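Local coordinates for coenzyme Q-binding protein COQ10 START domain-containing protein (Thermus thermophilus, PDB 2D4R), which is of unknown function but, as a putative member of the START-domain superfamily, may bind a lipid or another hydrophobic ligand, at residues Arg5-Ile10 and Arg101-Leu106; Arg46-Trp51 and Leu63-Trp68; Arg19-Leu24 and Lys136-Arg141. One frame throughout, in Å; residues are numbered along the deposited sequence.

Contact 1: Arg5-Ile10 and Arg101-Leu106; sequences RAERYI and RVVLTL
Glu7 and Arg101 carry the charged part of this strand pairing, on the face that also holds Arg5, Tyr9, Val103 and Thr105. The two side chains cross at about a right angle, and their salt bridge is long, Glu7 OE1 to Arg101 NE 3.4 Å, with carboxylate and guanidinium planes 78° apart. The stronger partner of Arg101 is Glu96, which forms a salt bridge with its NH2. On the other flank Arg5 NH1 donates to Glu7 OE2 at 3.1 Å, in the guanidinium plane but from above the carboxylate plane. With CG between backbone N and carbonyl carbon (chi1 52°), and bends further out, the Arg5 chain curls alongside its own strand to reach that oxygen.

Backbone bonds join the strands themselves. Residues 5-10 and 101-106 run antiparallel, and the hydrogen-bonded pairs are Ala6 with Leu104 and Arg8 with Val102. Leu104 N to Ala6 O is 2.9 Å and almost straight; Val102 N to Arg8 O is 2.8 Å. Between them, Glu7 CA sends a CA-H...O contact to Val102 O.

Apolar contacts lie mostly on the reverse face, that of Ala6, Arg8, Val102 and Leu104. Ile10 CD1 reaches Val102 CG2 at 4.1 Å, and Val17 of helix 14-22 touches both; Leu135 of the long helix 120-144 rests on Val102.

The first strand is thus fastened to the last in the helix-grip sheet of the Bet v 1-like fold, with two-sided chemistry: a mostly hydrophobic face, Arg8 excepted, turned to the helices, and a charged one where Glu7, between two arginines, is likely to stay ionised.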
loop_
_atom_site.group_PDB
_atom_site.type_symbol
_atom_site.label_atom_id
_atom_site.label_comp_id
_atom_site.label_asym_id
_atom_site.label_seq_id
_atom_site.Cartn_x
_atom_site.Cartn_y
_atom_site.Cartn_z
ATOM N N ARG A 5 2.406 -1.753 -10.474
ATOM C CA ARG A 5 3.392 -0.945 -9.769
ATOM C C ARG A 5 3.161 0.526 -10.018
ATOM O O ARG A 5 2.891 0.942 -11.144
ATOM C CB ARG A 5 4.798 -1.319 -10.209
ATOM C CG ARG A 5 4.988 -1.290 -11.692
ATOM C CD ARG A 5 5.663 -0.006 -12.093
ATOM N NE ARG A 5 6.870 0.231 -11.305
ATOM C CZ ARG A 5 7.659 1.286 -11.473
ATOM N NH1 ARG A 5 8.743 1.444 -10.722
ATOM N NH2 ARG A 5 7.350 2.185 -12.399
ATOM N N ALA A 6 3.256 1.306 -8.950
ATOM C CA ALA A 6 3.107 2.743 -9.038
ATOM C C ALA A 6 4.412 3.368 -8.576
ATOM O O ALA A 6 5.148 2.772 -7.784
ATOM C CB ALA A 6 1.959 3.199 -8.159
ATOM N N GLU A 7 4.688 4.568 -9.079
ATOM C CA GLU A 7 5.935 5.281 -8.818
ATOM C C GLU A 7 5.562 6.738 -8.585
ATOM O O GLU A 7 4.765 7.303 -9.329
ATOM C CB GLU A 7 6.853 5.157 -10.038
ATOM C CG GLU A 7 8.309 5.523 -9.823
ATOM C CD GLU A 7 9.175 5.140 -11.013
ATOM O OE1 GLU A 7 8.986 5.726 -12.102
ATOM O OE2 GLU A 7 10.042 4.250 -10.864
ATOM N N ARG A 8 6.122 7.350 -7.550
ATOM C CA ARG A 8 5.744 8.715 -7.232
ATOM C C ARG A 8 6.877 9.461 -6.530
ATOM O O ARG A 8 7.536 8.915 -5.627
ATOM C CB ARG A 8 4.486 8.707 -6.359
ATOM C CG ARG A 8 3.832 10.065 -6.166
ATOM C CD ARG A 8 2.443 9.890 -5.598
ATOM N NE ARG A 8 1.759 11.153 -5.352
ATOM C CZ ARG A 8 1.056 11.809 -6.267
ATOM N NH1 ARG A 8 0.458 12.952 -5.953
ATOM N NH2 ARG A 8 0.959 11.328 -7.499
ATOM N N TYR A 9 7.101 10.707 -6.954
ATOM C CA TYR A 9 8.122 11.555 -6.347
ATOM C C TYR A 9 7.535 12.382 -5.207
ATOM O O TYR A 9 6.522 13.061 -5.384
ATOM C CB TYR A 9 8.734 12.496 -7.390
ATOM C CG TYR A 9 9.657 13.515 -6.775
ATOM C CD1 TYR A 9 10.949 13.160 -6.385
ATOM C CD2 TYR A 9 9.219 14.818 -6.510
ATOM C CE1 TYR A 9 11.779 14.069 -5.736
ATOM C CE2 TYR A 9 10.046 15.737 -5.865
ATOM C CZ TYR A 9 11.323 15.352 -5.476
ATOM O OH TYR A 9 12.133 16.232 -4.800
ATOM N N ILE A 10 8.172 12.323 -4.041
ATOM C CA ILE A 10 7.723 13.111 -2.896
ATOM C C ILE A 10 8.819 14.043 -2.368
ATOM O O ILE A 10 9.913 13.610 -2.020
ATOM C CB ILE A 10 7.222 12.190 -1.764
ATOM C CG1 ILE A 10 5.949 11.467 -2.232
ATOM C CG2 ILE A 10 6.945 12.997 -0.498
ATOM C CD1 ILE A 10 5.388 10.450 -1.245
ATOM N N ARG A 101 11.898 9.126 -4.412
ATOM C CA ARG A 101 11.138 8.375 -5.396
ATOM C C ARG A 101 10.586 7.121 -4.720
ATOM O O ARG A 101 11.334 6.183 -4.400
ATOM C CB ARG A 101 12.024 7.991 -6.577
ATOM C CG ARG A 101 11.277 7.205 -7.640
ATOM C CD ARG A 101 11.436 7.816 -9.011
ATOM N NE ARG A 101 10.154 7.908 -9.700
ATOM C CZ ARG A 101 9.463 9.035 -9.850
ATOM N NH1 ARG A 101 8.300 9.024 -10.492
ATOM N NH2 ARG A 101 9.939 10.177 -9.367
ATOM N N VAL A 102 9.277 7.116 -4.485
ATOM C CA VAL A 102 8.629 5.983 -3.847
ATOM C C VAL A 102 8.124 5.006 -4.900
ATOM O O VAL A 102 7.425 5.396 -5.843
ATOM C CB VAL A 102 7.455 6.440 -2.948
ATOM C CG1 VAL A 102 6.796 5.240 -2.290
ATOM C CG2 VAL A 102 7.967 7.383 -1.869
ATOM N N VAL A 103 8.496 3.739 -4.740
ATOM C CA VAL A 103 8.072 2.696 -5.665
ATOM C C VAL A 103 7.255 1.624 -4.954
ATOM O O VAL A 103 7.710 1.014 -3.989
ATOM C CB VAL A 103 9.274 2.020 -6.336
ATOM C CG1 VAL A 103 8.790 1.091 -7.443
ATOM C CG2 VAL A 103 10.231 3.075 -6.865
ATOM N N LEU A 104 6.044 1.401 -5.445
ATOM C CA LEU A 104 5.140 0.436 -4.837
ATOM C C LEU A 104 4.785 -0.668 -5.826
ATOM O O LEU A 104 4.189 -0.415 -6.873
ATOM C CB LEU A 104 3.861 1.136 -4.363
ATOM C CG LEU A 104 2.750 0.251 -3.801
ATOM C CD1 LEU A 104 3.307 -0.640 -2.708
ATOM C CD2 LEU A 104 1.622 1.127 -3.267
ATOM N N THR A 105 5.143 -1.895 -5.477
ATOM C CA THR A 105 4.941 -3.035 -6.354
ATOM C C THR A 105 3.992 -4.015 -5.676
ATOM O O THR A 105 4.208 -4.399 -4.515
ATOM C CB THR A 105 6.283 -3.744 -6.610
ATOM O OG1 THR A 105 7.275 -2.764 -6.924
ATOM C CG2 THR A 105 6.168 -4.737 -7.749
ATOM N N LEU A 106 2.959 -4.433 -6.405
ATOM C CA LEU A 106 1.895 -5.265 -5.846
ATOM C C LEU A 106 1.532 -6.453 -6.744
ATOM O O LEU A 106 1.014 -6.284 -7.849
ATOM C CB LEU A 106 0.651 -4.408 -5.599
ATOM C CG LEU A 106 -0.622 -5.112 -5.124
ATOM C CD1 LEU A 106 -0.369 -5.904 -3.848
ATOM C CD2 LEU A 106 -1.692 -4.075 -4.906
#

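Contact 2: Arg46-Trp51 and Leu63-Trp68; sequences RTRSRW and LEEEEW
Strands 46-51 and 63-68 pair antiparallel, their axes 4.6 Å apart at the closest, with Thr47-Glu66 and Ser49-Glu64 as the hydrogen-bonded pairs and Glu64 N to Ser49 O the shortest of their four backbone bonds at 2.7 Å. On the face of Arg46, Arg48 and Arg50, the first two lie beside acids of the partner strand. Arg48 grips Glu65 side-on: NE and NH2 both donate to OE2, at 3.1 and 3.0 Å, NE meeting the anti lone pair of that oxygen, NH2 reaching it from above the carboxylate plane. Arg46 runs alongside Glu67 in the same direction, and its NH2 forms a salt bridge to OE2. Next to them Leu63 sets CD2 over the centre of the Arg50 guanidinium, 3.6 Å above its plane.

The two strands form a hairpin in the curved antiparallel sheet of the Bet v 1-like fold, and their other face looks towards helix 24-27, where Leu24 touches both Ser49 and Glu66. Here polar groups are buried. Glu66 bends at chi2 (-98°), which turns its carboxylate towards the Thr47 and Ser49 hydroxyls; OE1 then accepts from Ser49 OG at 2.8 Å, on its syn lone pair, and from Thr47 OG1 on the anti side. Ser49 OG in turn accepts from Trp51 NE1 at 2.9 Å, near the indole plane, and Thr47 OG1 takes a weak bond from Trp68 NE1 at the ring edge. The carboxylate of Glu64 lies over one face of Trp51, towards the rim and with the planes 30° apart, while its OE2 accepts from Trp62 NE1, whose indole stacks on Trp51.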
loop_
_atom_site.group_PDB
_atom_site.type_symbol
_atom_site.label_atom_id
_atom_site.label_comp_id
_atom_site.label_asym_id
_atom_site.label_seq_id
_atom_site.Cartn_x
_atom_site.Cartn_y
_atom_site.Cartn_z
ATOM N N ARG A 46 8.211 -5.925 12.230
ATOM C CA ARG A 46 7.003 -6.260 11.477
ATOM C C ARG A 46 5.717 -5.912 12.221
ATOM O O ARG A 46 5.663 -5.954 13.452
ATOM C CB ARG A 46 7.000 -7.747 11.102
ATOM C CG ARG A 46 7.771 -8.641 12.063
ATOM C CD ARG A 46 7.862 -10.090 11.559
ATOM N NE ARG A 46 8.936 -10.305 10.589
ATOM C CZ ARG A 46 10.194 -10.596 10.913
ATOM N NH1 ARG A 46 10.553 -10.708 12.186
ATOM N NH2 ARG A 46 11.096 -10.787 9.962
ATOM N N THR A 47 4.690 -5.542 11.464
ATOM C CA THR A 47 3.359 -5.370 12.023
ATOM C C THR A 47 2.405 -6.285 11.301
ATOM O O THR A 47 2.752 -6.878 10.278
ATOM C CB THR A 47 2.821 -3.925 11.873
ATOM O OG1 THR A 47 2.886 -3.529 10.501
ATOM C CG2 THR A 47 3.612 -2.953 12.739
ATOM N N ARG A 48 1.201 -6.405 11.856
ATOM C CA ARG A 48 0.081 -7.025 11.169
ATOM C C ARG A 48 -1.067 -6.023 11.180
ATOM O O ARG A 48 -1.315 -5.358 12.189
ATOM C CB ARG A 48 -0.337 -8.337 11.866
ATOM C CG ARG A 48 -1.362 -9.143 11.053
ATOM C CD ARG A 48 -1.786 -10.468 11.722
ATOM N NE ARG A 48 -0.700 -11.442 11.715
ATOM C CZ ARG A 48 0.071 -11.699 12.766
ATOM N NH1 ARG A 48 -0.139 -11.059 13.907
ATOM N NH2 ARG A 48 1.070 -12.567 12.667
ATOM N N SER A 49 -1.763 -5.902 10.057
ATOM C CA SER A 49 -2.807 -4.899 9.945
ATOM C C SER A 49 -4.026 -5.430 9.194
ATOM O O SER A 49 -3.904 -6.304 8.332
ATOM C CB SER A 49 -2.259 -3.666 9.234
ATOM O OG SER A 49 -1.812 -3.999 7.936
ATOM N N ARG A 50 -5.196 -4.898 9.531
ATOM C CA ARG A 50 -6.452 -5.309 8.907
ATOM C C ARG A 50 -6.960 -4.194 7.992
ATOM O O ARG A 50 -7.262 -3.100 8.446
ATOM C CB ARG A 50 -7.503 -5.624 9.987
ATOM C CG ARG A 50 -8.893 -5.998 9.444
ATOM C CD ARG A 50 -9.899 -6.291 10.568
ATOM N NE ARG A 50 -9.308 -6.985 11.719
ATOM C CZ ARG A 50 -9.245 -8.309 11.861
ATOM N NH1 ARG A 50 -9.737 -9.108 10.922
ATOM N NH2 ARG A 50 -8.686 -8.838 12.944
ATOM N N TRP A 51 -7.036 -4.481 6.700
ATOM C CA TRP A 51 -7.481 -3.488 5.730
ATOM C C TRP A 51 -8.921 -3.764 5.284
ATOM O O TRP A 51 -9.322 -4.915 5.083
ATOM C CB TRP A 51 -6.555 -3.480 4.498
ATOM C CG TRP A 51 -5.117 -3.033 4.765
ATOM C CD1 TRP A 51 -4.238 -3.590 5.645
ATOM C CD2 TRP A 51 -4.404 -1.955 4.118
ATOM N NE1 TRP A 51 -3.032 -2.938 5.589
ATOM C CE2 TRP A 51 -3.105 -1.932 4.662
ATOM C CE3 TRP A 51 -4.744 -1.011 3.136
ATOM C CZ2 TRP A 51 -2.135 -0.998 4.258
ATOM C CZ3 TRP A 51 -3.785 -0.084 2.736
ATOM C CH2 TRP A 51 -2.495 -0.088 3.298
ATOM N N LEU A 63 -6.187 -9.251 5.786
ATOM C CA LEU A 63 -5.168 -9.018 6.786
ATOM C C LEU A 63 -3.827 -8.967 6.069
ATOM O O LEU A 63 -3.631 -9.646 5.071
ATOM C CB LEU A 63 -5.202 -10.130 7.837
ATOM C CG LEU A 63 -6.455 -10.044 8.728
ATOM C CD1 LEU A 63 -6.813 -11.410 9.294
ATOM C CD2 LEU A 63 -6.213 -9.050 9.858
ATOM N N GLU A 64 -2.917 -8.137 6.568
ATOM C CA GLU A 64 -1.655 -7.897 5.886
ATOM C C GLU A 64 -0.515 -7.917 6.883
ATOM O O GLU A 64 -0.594 -7.304 7.941
ATOM C CB GLU A 64 -1.683 -6.546 5.167
ATOM C CG GLU A 64 -0.500 -6.315 4.230
ATOM C CD GLU A 64 -0.579 -4.982 3.512
ATOM O OE1 GLU A 64 0.163 -4.052 3.887
ATOM O OE2 GLU A 64 -1.389 -4.862 2.576
ATOM N N GLU A 65 0.542 -8.631 6.533
ATOM C CA GLU A 65 1.755 -8.627 7.328
ATOM C C GLU A 65 2.800 -7.799 6.580
ATOM O O GLU A 65 3.099 -8.052 5.410
ATOM C CB GLU A 65 2.252 -10.076 7.557
ATOM C CG GLU A 65 1.200 -11.008 8.232
ATOM C CD GLU A 65 1.753 -12.360 8.737
ATOM O OE1 GLU A 65 2.729 -12.886 8.161
ATOM O OE2 GLU A 65 1.195 -12.906 9.716
ATOM N N GLU A 66 3.341 -6.791 7.248
ATOM C CA GLU A 66 4.447 -6.041 6.674
ATOM C C GLU A 66 5.716 -6.169 7.502
ATOM O O GLU A 66 5.697 -6.079 8.730
ATOM C CB GLU A 66 4.076 -4.562 6.492
ATOM C CG GLU A 66 3.272 -3.959 7.609
ATOM C CD GLU A 66 1.792 -3.930 7.296
ATOM O OE1 GLU A 66 0.981 -4.095 8.231
ATOM O OE2 GLU A 66 1.439 -3.741 6.113
ATOM N N GLU A 67 6.819 -6.404 6.804
ATOM C CA GLU A 67 8.133 -6.467 7.414
ATOM C C GLU A 67 8.839 -5.182 7.022
ATOM O O GLU A 67 8.960 -4.868 5.824
ATOM C CB GLU A 67 8.902 -7.678 6.884
ATOM C CG GLU A 67 10.150 -8.038 7.668
ATOM C CD GLU A 67 11.007 -9.079 6.955
ATOM O OE1 GLU A 67 11.171 -8.983 5.713
ATOM O OE2 GLU A 67 11.515 -9.994 7.637
ATOM N N TRP A 68 9.289 -4.445 8.037
ATOM C CA TRP A 68 9.878 -3.129 7.851
ATOM C C TRP A 68 11.396 -3.212 7.947
ATOM O O TRP A 68 11.941 -3.736 8.923
ATOM C CB TRP A 68 9.325 -2.158 8.906
ATOM C CG TRP A 68 7.845 -1.874 8.742
ATOM C CD1 TRP A 68 6.822 -2.419 9.459
ATOM C CD2 TRP A 68 7.236 -1.007 7.776
ATOM N NE1 TRP A 68 5.614 -1.954 9.003
ATOM C CE2 TRP A 68 5.836 -1.084 7.970
ATOM C CE3 TRP A 68 7.736 -0.171 6.760
ATOM C CZ2 TRP A 68 4.925 -0.357 7.189
ATOM C CZ3 TRP A 68 6.828 0.552 5.980
ATOM C CH2 TRP A 68 5.435 0.451 6.204
#

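Contact 3: Arg19-Leu24 and Lys136-Arg141; sequences RLAKDL and KGLEER
The guanidinium of Arg141 has Leu20 on one face: CD2 sits 3.8 Å above the plane, offset towards the rim, with the two side chains crossing at about a right angle. At the edge, in the plane, lie Asp23 OD2 and a water. The Asp23 carboxylate is turned 67° from the guanidinium, and the salt bridge from Arg141 NH2 to OD2, 3.1 Å long, is weak as a hydrogen bond because its N-H...O angle is only 131°. Asp23 CG stands opposite the backbone N (chi1 171°), which brings the carboxylate towards helix 120-144; its other oxygen, OD1, caps the N of Gly26 at the start of the next short helix.

The water accepts from Arg141 NE at 2.9 Å and donates to the carbonyls of Leu20 and Asp23, Leu20 at the end of helix 14-22 and Asp23 in the turn that follows. One arginine thus holds the turn twice, through the carboxylate and through the water. Replacing Arg141 with an alanine would probably leave Asp23 OD2 without its charged mate, rob the water of its donor and uncover Leu20 CD2.

Further in, the contact is apolar. Leu138 presents CD2 to Ala21 CB at 4.0 Å, and its CD1 lies 4.5 Å from Leu20 CB. Phe93 of the sheet touches both Ala21 and Leu138, so the helix pair and the strands of the helix-grip fold meet here.

The two helices meet through the methyls of Ala21 and Leu138, while the ion pair and the water tie the end of helix 14-22 and the turn at Asp23 to helix 120-144, which is likely to steady that turn.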
loop_
_atom_site.group_PDB
_atom_site.type_symbol
_atom_site.label_atom_id
_atom_site.label_comp_id
_atom_site.label_asym_id
_atom_site.label_seq_id
_atom_site.Cartn_x
_atom_site.Cartn_y
_atom_site.Cartn_z
ATOM N N ARG A 19 9.290 6.828 7.164
ATOM C CA ARG A 19 8.730 6.754 8.525
ATOM C C ARG A 19 7.243 7.080 8.561
ATOM O O ARG A 19 6.493 6.497 9.331
ATOM C CB ARG A 19 9.464 7.697 9.485
ATOM C CG ARG A 19 10.517 7.028 10.380
ATOM C CD ARG A 19 9.907 5.959 11.307
ATOM N NE ARG A 19 9.920 6.342 12.725
ATOM C CZ ARG A 19 9.619 5.522 13.736
ATOM N NH1 ARG A 19 9.661 5.968 14.986
ATOM N NH2 ARG A 19 9.281 4.260 13.503
ATOM N N LEU A 20 6.827 8.020 7.724
ATOM C CA LEU A 20 5.425 8.389 7.626
ATOM C C LEU A 20 4.572 7.311 6.967
ATOM O O LEU A 20 3.378 7.200 7.250
ATOM C CB LEU A 20 5.286 9.691 6.848
ATOM C CG LEU A 20 5.767 10.918 7.605
ATOM C CD1 LEU A 20 5.860 12.102 6.656
ATOM C CD2 LEU A 20 4.801 11.191 8.759
ATOM N N ALA A 21 5.174 6.515 6.091
ATOM C CA ALA A 21 4.448 5.403 5.477
ATOM C C ALA A 21 4.327 4.230 6.449
ATOM O O ALA A 21 3.415 3.410 6.349
ATOM C CB ALA A 21 5.148 4.963 4.220
ATOM N N LYS A 22 5.250 4.165 7.402
ATOM C CA LYS A 22 5.296 3.062 8.350
ATOM C C LYS A 22 4.226 3.219 9.417
ATOM O O LYS A 22 3.723 2.236 9.955
ATOM C CB LYS A 22 6.673 2.994 9.002
ATOM C CG LYS A 22 6.827 1.865 9.994
ATOM C CD LYS A 22 8.141 1.980 10.725
ATOM C CE LYS A 22 8.193 1.037 11.904
ATOM N NZ LYS A 22 9.551 1.039 12.501
ATOM N N ASP A 23 3.881 4.464 9.718
ATOM C CA ASP A 23 2.785 4.761 10.631
ATOM C C ASP A 23 1.492 4.678 9.844
ATOM O O ASP A 23 0.918 5.710 9.458
ATOM C CB ASP A 23 2.943 6.166 11.215
ATOM C CG ASP A 23 1.716 6.616 12.003
ATOM O OD1 ASP A 23 0.947 5.754 12.472
ATOM O OD2 ASP A 23 1.530 7.838 12.153
ATOM N N LEU A 24 1.050 3.442 9.607
ATOM C CA LEU A 24 -0.085 3.182 8.734
ATOM C C LEU A 24 -1.336 3.892 9.236
ATOM O O LEU A 24 -2.125 4.413 8.450
ATOM C CB LEU A 24 -0.359 1.682 8.650
ATOM C CG LEU A 24 0.777 0.804 8.135
ATOM C CD1 LEU A 24 0.402 -0.670 8.248
ATOM C CD2 LEU A 24 1.056 1.169 6.718
ATOM N N LYS A 136 -0.329 8.704 -3.735
ATOM C CA LYS A 136 -0.734 10.101 -3.740
ATOM C C LYS A 136 -1.220 10.471 -2.339
ATOM O O LYS A 136 -1.039 11.597 -1.884
ATOM C CB LYS A 136 -1.845 10.317 -4.778
ATOM C CG LYS A 136 -2.274 11.763 -4.956
ATOM C CD LYS A 136 -3.436 12.111 -4.030
ATOM C CE LYS A 136 -3.978 13.485 -4.355
ATOM N NZ LYS A 136 -4.228 13.613 -5.815
ATOM N N GLY A 137 -1.828 9.506 -1.657
ATOM C CA GLY A 137 -2.219 9.713 -0.279
ATOM C C GLY A 137 -1.018 9.846 0.646
ATOM O O GLY A 137 -1.080 10.573 1.634
ATOM N N LEU A 138 0.074 9.151 0.338
ATOM C CA LEU A 138 1.295 9.286 1.141
ATOM C C LEU A 138 1.927 10.661 0.912
ATOM O O LEU A 138 2.442 11.272 1.849
ATOM C CB LEU A 138 2.301 8.156 0.822
ATOM C CG LEU A 138 3.763 8.336 1.271
ATOM C CD1 LEU A 138 3.809 8.564 2.769
ATOM C CD2 LEU A 138 4.598 7.114 0.897
ATOM N N GLU A 139 1.856 11.150 -0.326
ATOM C CA GLU A 139 2.287 12.509 -0.665
ATOM C C GLU A 139 1.594 13.495 0.252
ATOM O O GLU A 139 2.210 14.421 0.784
ATOM C CB GLU A 139 1.910 12.840 -2.109
ATOM C CG GLU A 139 3.075 13.064 -3.046
ATOM C CD GLU A 139 3.377 14.532 -3.273
ATOM O OE1 GLU A 139 3.488 14.951 -4.445
ATOM O OE2 GLU A 139 3.511 15.269 -2.277
ATOM N N GLU A 140 0.298 13.280 0.436
ATOM C CA GLU A 140 -0.530 14.210 1.173
ATOM C C GLU A 140 -0.328 14.077 2.671
ATOM O O GLU A 140 -0.644 14.993 3.434
ATOM C CB GLU A 140 -1.996 13.982 0.816
ATOM C CG GLU A 140 -2.307 14.287 -0.643
ATOM C CD GLU A 140 -3.771 14.098 -0.975
ATOM O OE1 GLU A 140 -4.376 13.158 -0.418
ATOM O OE2 GLU A 140 -4.314 14.886 -1.786
ATOM N N ARG A 141 0.193 12.931 3.095
ATOM C CA ARG A 141 0.508 12.738 4.501
ATOM C C ARG A 141 1.758 13.553 4.782
ATOM O O ARG A 141 1.829 14.294 5.760
ATOM C CB ARG A 141 0.788 11.261 4.791
ATOM C CG ARG A 141 0.243 10.729 6.108
ATOM C CD ARG A 141 0.539 11.625 7.289
ATOM N NE ARG A 141 0.861 10.858 8.496
ATOM C CZ ARG A 141 0.942 11.379 9.722
ATOM N NH1 ARG A 141 0.716 12.672 9.914
ATOM N NH2 ARG A 141 1.265 10.618 10.759
HETATM O O HOH W 1 1.532 8.032 8.720
#

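Contacts 1 and 2 lie in the same antiparallel sheet, on opposite sides of the chain's centre, with contact centres 19 Å apart and nearest atoms about 7 Å apart. Contact 3 touches both. Towards contact 1, its centre 12 Å away, Ile10 CD1 packs on Leu138 CG at 3.7 Å and the Arg8 guanidinium packs on the CG atoms of Lys136 and Glu139. Towards contact 2, at 15 Å between centres, Trp68 CH2 comes within 3.4 Å of Lys22 CA, and Leu24 CD1 reaches Glu66 OE1 at 3.5 Å. No ligand marks a site; in Bet v 1-like relatives the cavity lies between sheet and long helix, so 136-141 probably belongs to its surroundings.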